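Local coordinates for protein transcriptional regulator, HTH_3 family (Vibrio cholerae, PDB 1Y9Q) that probably binds DNA as a dimeric helix-turn-helix transcription factor and carries a cupin domain that holds zinc and D-methionine, at residues T55-A60 against G103-E108. Numbering follows the deposited sequence.
Sequences TLWKIA and GLEIFE. With MED (D-methionine), chain C.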
loop_
_atom_site.group_PDB
_atom_site.type_symbol
_atom_site.label_atom_id
_atom_site.label_comp_id
_atom_site.label_asym_id
_atom_site.label_seq_id
_atom_site.Cartn_x
_atom_site.Cartn_y
_atom_site.Cartn_z
ATOM N N THR A 55 9.719 1.937 5.438
ATOM C CA THR A 55 9.518 2.551 6.745
ATOM C C THR A 55 10.286 3.871 6.813
ATOM O O THR A 55 9.791 4.860 7.362
ATOM C CB THR A 55 9.975 1.608 7.876
ATOM O OG1 THR A 55 9.123 0.456 7.902
ATOM C CG2 THR A 55 9.884 2.311 9.226
ATOM N N LEU A 56 11.493 3.880 6.247
ATOM C CA LEU A 56 12.315 5.087 6.212
ATOM C C LEU A 56 11.564 6.221 5.519
ATOM O O LEU A 56 11.549 7.351 6.006
ATOM C CB LEU A 56 13.626 4.839 5.462
ATOM C CG LEU A 56 14.842 4.370 6.259
ATOM C CD1 LEU A 56 14.514 3.092 6.987
ATOM C CD2 LEU A 56 16.020 4.172 5.321
ATOM N N TRP A 57 10.957 5.929 4.372
ATOM C CA TRP A 57 10.213 6.959 3.653
ATOM C C TRP A 57 9.014 7.413 4.477
ATOM O O TRP A 57 8.657 8.591 4.484
ATOM C CB TRP A 57 9.735 6.445 2.291
ATOM C CG TRP A 57 10.782 6.538 1.224
ATOM C CD1 TRP A 57 11.660 5.561 0.842
ATOM C CD2 TRP A 57 11.097 7.692 0.437
ATOM N NE1 TRP A 57 12.502 6.038 -0.133
ATOM C CE2 TRP A 57 12.179 7.344 -0.398
ATOM C CE3 TRP A 57 10.569 8.986 0.358
ATOM C CZ2 TRP A 57 12.746 8.247 -1.304
ATOM C CZ3 TRP A 57 11.130 9.883 -0.542
ATOM C CH2 TRP A 57 12.208 9.509 -1.361
ATOM N N LYS A 58 8.398 6.473 5.178
ATOM C CA LYS A 58 7.248 6.795 5.998
ATOM C C LYS A 58 7.652 7.789 7.087
ATOM O O LYS A 58 6.945 8.763 7.347
ATOM C CB LYS A 58 6.688 5.513 6.610
ATOM C CG LYS A 58 5.294 5.648 7.161
ATOM C CD LYS A 58 4.677 4.279 7.393
ATOM C CE LYS A 58 3.284 4.407 7.956
ATOM N NZ LYS A 58 2.680 3.076 8.212
ATOM N N ILE A 59 8.797 7.544 7.713
ATOM C CA ILE A 59 9.293 8.415 8.772
ATOM C C ILE A 59 9.704 9.773 8.215
ATOM O O ILE A 59 9.316 10.815 8.753
ATOM C CB ILE A 59 10.491 7.767 9.499
ATOM C CG1 ILE A 59 10.029 6.488 10.207
ATOM C CG2 ILE A 59 11.097 8.750 10.501
ATOM C CD1 ILE A 59 11.156 5.665 10.812
ATOM N N ALA A 60 10.493 9.765 7.141
ATOM C CA ALA A 60 10.934 11.013 6.521
ATOM C C ALA A 60 9.723 11.864 6.151
ATOM O O ALA A 60 9.695 13.073 6.399
ATOM C CB ALA A 60 11.772 10.716 5.271
ATOM N N GLY A 103 14.971 21.157 -4.953
ATOM C CA GLY A 103 14.046 20.273 -4.268
ATOM C C GLY A 103 14.147 18.840 -4.775
ATOM O O GLY A 103 13.275 18.018 -4.492
ATOM N N LEU A 104 15.223 18.526 -5.498
ATOM C CA LEU A 104 15.383 17.191 -6.061
ATOM C C LEU A 104 16.312 16.205 -5.362
ATOM O O LEU A 104 17.357 16.561 -4.816
ATOM C CB LEU A 104 15.838 17.271 -7.522
ATOM C CG LEU A 104 15.074 18.162 -8.496
ATOM C CD1 LEU A 104 15.612 17.903 -9.901
ATOM C CD2 LEU A 104 13.569 17.879 -8.417
ATOM N N GLU A 105 15.908 14.946 -5.445
ATOM C CA GLU A 105 16.631 13.810 -4.899
ATOM C C GLU A 105 16.556 12.827 -6.067
ATOM O O GLU A 105 15.460 12.524 -6.527
ATOM C CB GLU A 105 15.857 13.279 -3.700
ATOM C CG GLU A 105 16.650 12.455 -2.756
ATOM C CD GLU A 105 15.943 12.310 -1.430
ATOM O OE1 GLU A 105 16.587 12.572 -0.405
ATOM O OE2 GLU A 105 14.748 11.935 -1.416
ATOM N N ILE A 106 17.694 12.340 -6.558
ATOM C CA ILE A 106 17.671 11.435 -7.711
ATOM C C ILE A 106 18.353 10.088 -7.480
ATOM O O ILE A 106 19.521 10.019 -7.076
ATOM C CB ILE A 106 18.310 12.116 -8.940
ATOM C CG1 ILE A 106 17.589 13.436 -9.216
ATOM C CG2 ILE A 106 18.221 11.210 -10.156
ATOM C CD1 ILE A 106 18.217 14.264 -10.322
ATOM N N PHE A 107 17.614 9.021 -7.773
ATOM C CA PHE A 107 18.109 7.665 -7.579
ATOM C C PHE A 107 18.024 6.807 -8.832
ATOM O O PHE A 107 17.235 7.075 -9.738
ATOM C CB PHE A 107 17.283 6.947 -6.515
ATOM C CG PHE A 107 17.085 7.730 -5.262
ATOM C CD1 PHE A 107 18.049 7.729 -4.262
ATOM C CD2 PHE A 107 15.916 8.455 -5.069
ATOM C CE1 PHE A 107 17.849 8.439 -3.082
ATOM C CE2 PHE A 107 15.701 9.168 -3.897
ATOM C CZ PHE A 107 16.670 9.160 -2.900
ATOM N N GLU A 108 18.849 5.764 -8.859
ATOM C CA GLU A 108 18.824 4.785 -9.937
ATOM C C GLU A 108 18.499 3.519 -9.155
ATOM O O GLU A 108 19.293 3.077 -8.328
ATOM C CB GLU A 108 20.185 4.662 -10.627
ATOM C CG GLU A 108 20.140 3.731 -11.823
ATOM C CD GLU A 108 21.339 3.879 -12.735
ATOM O OE1 GLU A 108 21.534 4.978 -13.300
ATOM O OE2 GLU A 108 22.083 2.889 -12.891
HETATM N N MED C . 10.214 6.968 -3.817
HETATM C CA MED C . 10.874 5.793 -3.177
HETATM C C MED C . 9.833 4.854 -2.554
HETATM O O MED C . 8.615 5.078 -2.600
HETATM C CB MED C . 11.738 5.065 -4.231
HETATM C CG MED C . 12.541 3.841 -3.839
HETATM S SD MED C . 13.836 4.446 -2.715
HETATM C CE MED C . 14.785 5.483 -3.737
HETATM O OXT MED C . 10.211 3.835 -1.976
#
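Trp57, reaching out from its helix, meets Phe107 and Glu105 of a cupin strand with the far end of its indole, while the two backbones stay well apart. The apolar part is a ring-to-ring approach: Phe107 CE2 comes to the edge of the indole, near its plane, 4.0 Å from Trp57 CZ2. Beside it the Glu105 carboxylate approaches the six-membered ring obliquely, with OE2 3.5 Å from Trp57 CH2 and its plane almost perpendicular to the indole (87°). CG of Glu105 stands anti to the backbone N (chi1 -160°) and the chain beyond is extended, which carries the carboxylate across to the tryptophan. This buried acid is satisfied by others: Tyr179 OH hydrogen-bonds OE2 and Ser68 OG hydrogen-bonds OE1.

Both rings also line the D-methionine pocket. The ligand's CA sits over one face of the indole, 3.4 Å from Trp57 CE2, and its SD lies 3.3 Å from Trp57 NE1. Its terminal methyl, CE, rests on a face of the Phe107 ring, 3.4 Å from CD2. The amino acid thus bridges the two side chains, and Ser119 OG holds it by a hydrogen bond.

The indole stacks with Phe67 and also meets the ring of His122, a zinc ligand, so the contact adjoins the metal site. Helix 53-63 of the helix-turn-helix region is in this way joined to the cupin sheet, in which strand 104-111 runs antiparallel between strands 90-99 and 171-178.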